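Local atomic coordinates of avidin (Gallus gallus, PDB entry 5LUR), a protein that is an engineered form of the biotin-binding protein avidin, here holding the steroid progesterone within its beta barrel. Residues 47-52 with 74-79. The protein carries 12 engineered substitutions. Sequence-based numbering, arbitrary orientation.
Sequences EIKESP and WKFSES. With STR (progesterone), chain C.
Ser51 and Lys75 join strand 48-57 of the eight-stranded antiparallel avidin barrel to the loop between strands 67-72 and 80-89, a worked example of a loop tied to a barrel wall beside a ligand pocket. A single hydrogen bond spans the two segments: the backbone N of Lys75 donates to Ser51 OG at 3.0 Å, nearly straight at 172°. Ser51 OG lies beside its own backbone N (chi1 -54°), which puts the hydroxyl within bonding distance of Lys75 N and also brings it 3.6 Å from CE3 of Trp74. Farther along the loop, Glu78 forms a salt bridge with Arg63 of a second subunit, so the same loop also takes part in the tetramer.

Apolar packing extends this tie along both segments. CB of Lys49 rests 3.5 Å from CD2 of Phe76, the two side chains running alongside each other with opposite headings, while the ammonium end of the lysine turns to a long salt bridge with Glu47. At the other end, the aliphatic chain of Lys75 lies roughly perpendicular to the side chain of Pro52. Separately, Lys75 CD makes a van der Waals contact of 3.6 Å with the backbone carbonyl O of Glu50.

The loop's two rings meet progesterone in different ways. Trp74 lays one face against the steroid, whose C7 sits over the outer part of the indole, 3.7 Å from its plane; NE1 is hydrogen-bonded to Thr81 OG1, and Tyr37 packs edge-to-face with the ring. With an alanine at this position, a gap would probably open beside the steroid, where the indole face now packs, and Thr81 OG1 would lose its indole N-H partner. Phe76 offers the steroid its edge instead: C5 lies in the ring plane, and CZ comes within 3.5 Å of the methyl C19.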
ATOM      1  N   GLU A  47     -13.079 -25.690  -6.549  1.00 72.61           N
ATOM      2  CA  GLU A  47     -11.952 -26.367  -5.849  1.00 65.91           C
ATOM      3  C   GLU A  47     -11.366 -25.580  -4.648  1.00 63.31           C
ATOM      4  O   GLU A  47     -11.005 -24.416  -4.787  1.00 66.69           O
ATOM      5  CB  GLU A  47     -10.853 -26.635  -6.878  1.00 63.18           C
ATOM      6  CG  GLU A  47      -9.625 -27.371  -6.363  1.00 63.90           C
ATOM      7  CD  GLU A  47      -8.622 -27.707  -7.470  1.00 62.69           C
ATOM      8  OE1 GLU A  47      -8.774 -27.214  -8.612  1.00 56.07           O
ATOM      9  OE2 GLU A  47      -7.675 -28.481  -7.197  1.00 62.30           O
ATOM     10  N   ILE A  48     -11.212 -26.251  -3.504  1.00 56.30           N
ATOM     11  CA  ILE A  48     -10.919 -25.617  -2.212  1.00 54.41           C
ATOM     12  C   ILE A  48      -9.532 -25.992  -1.661  1.00 51.22           C
ATOM     13  O   ILE A  48      -9.205 -27.175  -1.548  1.00 47.82           O
ATOM     14  CB  ILE A  48     -11.959 -26.070  -1.137  1.00 58.21           C
ATOM     15  CG1 ILE A  48     -13.409 -25.817  -1.588  1.00 59.87           C
ATOM     16  CG2 ILE A  48     -11.699 -25.402   0.216  1.00 56.02           C
ATOM     17  CD1 ILE A  48     -13.818 -24.359  -1.611  1.00 64.22           C
ATOM     18  N   LYS A  49      -8.745 -24.992  -1.259  1.00 50.18           N
ATOM     19  CA  LYS A  49      -7.476 -25.237  -0.562  1.00 50.67           C
ATOM     20  C   LYS A  49      -7.408 -24.477   0.753  1.00 48.43           C
ATOM     21  O   LYS A  49      -8.073 -23.456   0.929  1.00 49.83           O
ATOM     22  CB  LYS A  49      -6.281 -24.911  -1.457  1.00 53.03           C
ATOM     23  CG  LYS A  49      -5.976 -25.978  -2.514  1.00 54.57           C
ATOM     24  CD  LYS A  49      -5.431 -27.277  -1.920  1.00 56.49           C
ATOM     25  CE  LYS A  49      -4.698 -28.129  -2.954  1.00 58.17           C
ATOM     26  NZ  LYS A  49      -5.568 -28.617  -4.070  1.00 57.09           N
ATOM     27  N   GLU A  50      -6.577 -24.995   1.653  1.00 44.23           N
ATOM     28  CA  GLU A  50      -6.640 -24.667   3.070  1.00 45.11           C
ATOM     29  C   GLU A  50      -5.239 -24.498   3.663  1.00 41.88           C
ATOM     30  O   GLU A  50      -4.493 -25.470   3.777  1.00 44.58           O
ATOM     31  CB  GLU A  50      -7.403 -25.784   3.788  1.00 49.70           C
ATOM     32  CG  GLU A  50      -7.086 -25.983   5.266  1.00 54.19           C
ATOM     33  CD  GLU A  50      -8.082 -26.860   6.010  1.00 62.05           C
ATOM     34  OE1 GLU A  50      -7.875 -27.078   7.222  1.00 73.10           O
ATOM     35  OE2 GLU A  50      -9.052 -27.370   5.404  1.00 71.42           O
ATOM     36  N   SER A  51      -4.900 -23.280   4.081  1.00 35.46           N
ATOM     37  CA  SER A  51      -3.550 -22.966   4.499  1.00 29.68           C
ATOM     38  C   SER A  51      -3.504 -22.434   5.909  1.00 27.80           C
ATOM     39  O   SER A  51      -4.410 -21.740   6.327  1.00 26.41           O
ATOM     40  CB  SER A  51      -2.967 -21.941   3.550  1.00 28.86           C
ATOM     41  OG  SER A  51      -3.071 -22.398   2.215  1.00 28.99           O
ATOM     42  N   PRO A  52      -2.422 -22.727   6.642  1.00 26.50           N
ATOM     43  CA  PRO A  52      -2.253 -22.204   7.996  1.00 26.56           C
ATOM     44  C   PRO A  52      -2.015 -20.714   8.048  1.00 26.33           C
ATOM     45  O   PRO A  52      -1.457 -20.144   7.102  1.00 27.12           O
ATOM     46  CB  PRO A  52      -0.977 -22.905   8.474  1.00 26.51           C
ATOM     47  CG  PRO A  52      -0.212 -23.118   7.238  1.00 25.85           C
ATOM     48  CD  PRO A  52      -1.230 -23.468   6.207  1.00 25.70           C
ATOM     49  N   TRP A  74       0.588 -19.826   2.346  1.00 28.33           N
ATOM     50  CA  TRP A  74      -0.177 -20.600   1.354  1.00 29.84           C
ATOM     51  C   TRP A  74       0.426 -21.964   1.025  1.00 30.60           C
ATOM     52  O   TRP A  74       1.599 -22.022   0.653  1.00 28.86           O
ATOM     53  CB  TRP A  74      -0.314 -19.805   0.046  1.00 29.17           C
ATOM     54  CG  TRP A  74      -0.930 -18.508   0.266  1.00 27.01           C
ATOM     55  CD1 TRP A  74      -0.311 -17.297   0.238  1.00 26.75           C
ATOM     56  CD2 TRP A  74      -2.299 -18.271   0.612  1.00 25.86           C
ATOM     57  NE1 TRP A  74      -1.232 -16.300   0.534  1.00 28.13           N
ATOM     58  CE2 TRP A  74      -2.458 -16.876   0.766  1.00 26.11           C
ATOM     59  CE3 TRP A  74      -3.400 -19.103   0.826  1.00 25.24           C
ATOM     60  CZ2 TRP A  74      -3.673 -16.295   1.118  1.00 24.99           C
ATOM     61  CZ3 TRP A  74      -4.614 -18.521   1.171  1.00 25.47           C
ATOM     62  CH2 TRP A  74      -4.740 -17.126   1.301  1.00 25.40           C
ATOM     63  N   LYS A  75      -0.392 -23.022   1.139  1.00 33.55           N
ATOM     64  CA  LYS A  75       0.015 -24.429   0.850  1.00 37.47           C
ATOM     65  C   LYS A  75       0.222 -24.771  -0.644  1.00 35.28           C
ATOM     66  O   LYS A  75       0.965 -25.695  -0.990  1.00 30.57           O
ATOM     67  CB  LYS A  75      -0.998 -25.445   1.439  1.00 43.65           C
ATOM     68  CG  LYS A  75      -0.696 -25.929   2.859  1.00 49.79           C
ATOM     69  CD  LYS A  75      -1.390 -27.272   3.159  1.00 56.02           C
ATOM     70  CE  LYS A  75      -1.480 -27.605   4.664  1.00 58.61           C
ATOM     71  NZ  LYS A  75      -0.185 -28.011   5.304  1.00 56.14           N
ATOM     72  N   PHE A  76      -0.412 -24.015  -1.527  1.00 34.74           N
ATOM     73  CA  PHE A  76      -0.440 -24.359  -2.953  1.00 34.16           C
ATOM     74  C   PHE A  76       0.419 -23.401  -3.780  1.00 32.16           C
ATOM     75  O   PHE A  76       0.372 -23.445  -4.994  1.00 30.04           O
ATOM     76  CB  PHE A  76      -1.882 -24.317  -3.446  1.00 36.28           C
ATOM     77  CG  PHE A  76      -2.583 -23.052  -3.085  1.00 38.59           C
ATOM     78  CD1 PHE A  76      -2.406 -21.909  -3.840  1.00 37.72           C
ATOM     79  CD2 PHE A  76      -3.362 -22.986  -1.929  1.00 44.08           C
ATOM     80  CE1 PHE A  76      -3.022 -20.734  -3.485  1.00 40.29           C
ATOM     81  CE2 PHE A  76      -3.987 -21.796  -1.560  1.00 45.07           C
ATOM     82  CZ  PHE A  76      -3.814 -20.673  -2.350  1.00 42.94           C
ATOM     83  N   SER A  77       1.213 -22.554  -3.131  1.00 32.34           N
ATOM     84  CA  SER A  77       1.891 -21.438  -3.808  1.00 32.17           C
ATOM     85  C   SER A  77       3.175 -21.074  -3.082  1.00 30.02           C
ATOM     86  O   SER A  77       3.343 -21.429  -1.920  1.00 27.61           O
ATOM     87  CB  SER A  77       0.942 -20.246  -3.846  1.00 32.82           C
ATOM     88  OG  SER A  77       1.553 -19.095  -4.373  1.00 35.41           O
ATOM     89  N   GLU A  78       4.095 -20.407  -3.781  1.00 30.44           N
ATOM     90  CA  GLU A  78       5.316 -19.862  -3.132  1.00 31.15           C
ATOM     91  C   GLU A  78       5.101 -18.478  -2.510  1.00 29.69           C
ATOM     92  O   GLU A  78       6.019 -17.935  -1.908  1.00 29.64           O
ATOM     93  CB  GLU A  78       6.489 -19.772  -4.111  1.00 33.60           C
ATOM     94  CG  GLU A  78       7.012 -21.114  -4.628  1.00 36.17           C
ATOM     95  CD  GLU A  78       8.055 -20.956  -5.734  1.00 38.20           C
ATOM     96  OE1 GLU A  78       8.476 -19.813  -6.031  1.00 41.07           O
ATOM     97  OE2 GLU A  78       8.475 -21.979  -6.307  1.00 38.38           O
ATOM     98  N   SER A  79       3.906 -17.907  -2.659  1.00 28.32           N
ATOM     99  CA  SER A  79       3.612 -16.590  -2.131  1.00 26.97           C
ATOM    100  C   SER A  79       3.380 -16.574  -0.632  1.00 24.75           C
ATOM    101  O   SER A  79       3.262 -17.602   0.025  1.00 24.85           O
ATOM    102  CB  SER A  79       2.391 -16.034  -2.840  1.00 28.29           C
ATOM    103  OG  SER A  79       2.621 -16.037  -4.232  1.00 30.07           O
TER
HETATM  104  C1  STR C 201      -6.996 -17.772  -4.547  1.00 65.81           C
HETATM  105  C2  STR C 201      -6.705 -17.965  -6.031  1.00 65.45           C
HETATM  106  C3  STR C 201      -5.252 -18.288  -6.311  1.00 66.15           C
HETATM  107  O3  STR C 201      -4.966 -18.824  -7.367  1.00 66.03           O
HETATM  108  C4  STR C 201      -4.175 -17.961  -5.342  1.00 63.28           C
HETATM  109  C5  STR C 201      -4.430 -17.417  -4.131  1.00 60.38           C
HETATM  110  C6  STR C 201      -3.235 -16.979  -3.295  1.00 54.65           C
HETATM  111  C7  STR C 201      -3.447 -15.565  -2.723  1.00 56.55           C
HETATM  112  C8  STR C 201      -4.888 -15.191  -2.269  1.00 58.06           C
HETATM  113  C9  STR C 201      -5.954 -15.644  -3.333  1.00 60.13           C
HETATM  114  C10 STR C 201      -5.874 -17.182  -3.608  1.00 65.69           C
HETATM  115  C11 STR C 201      -7.392 -15.096  -3.061  1.00 57.71           C
HETATM  116  C12 STR C 201      -7.469 -13.619  -2.642  1.00 56.23           C
HETATM  117  C13 STR C 201      -6.500 -13.284  -1.496  1.00 55.98           C
HETATM  118  C14 STR C 201      -5.070 -13.680  -1.907  1.00 53.39           C
HETATM  119  C15 STR C 201      -4.201 -13.000  -0.852  1.00 45.28           C
HETATM  120  C16 STR C 201      -4.968 -11.732  -0.515  1.00 46.64           C
HETATM  121  C17 STR C 201      -6.315 -11.785  -1.266  1.00 52.64           C
HETATM  122  C18 STR C 201      -6.968 -13.966  -0.180  1.00 56.41           C
HETATM  123  C19 STR C 201      -6.061 -17.961  -2.273  1.00 64.74           C
HETATM  124  C20 STR C 201      -7.549 -11.101  -0.650  1.00 53.66           C
HETATM  125  O20 STR C 201      -7.620 -10.865   0.553  1.00 51.65           O
HETATM  126  C21 STR C 201      -8.719 -10.716  -1.537  1.00 51.24           C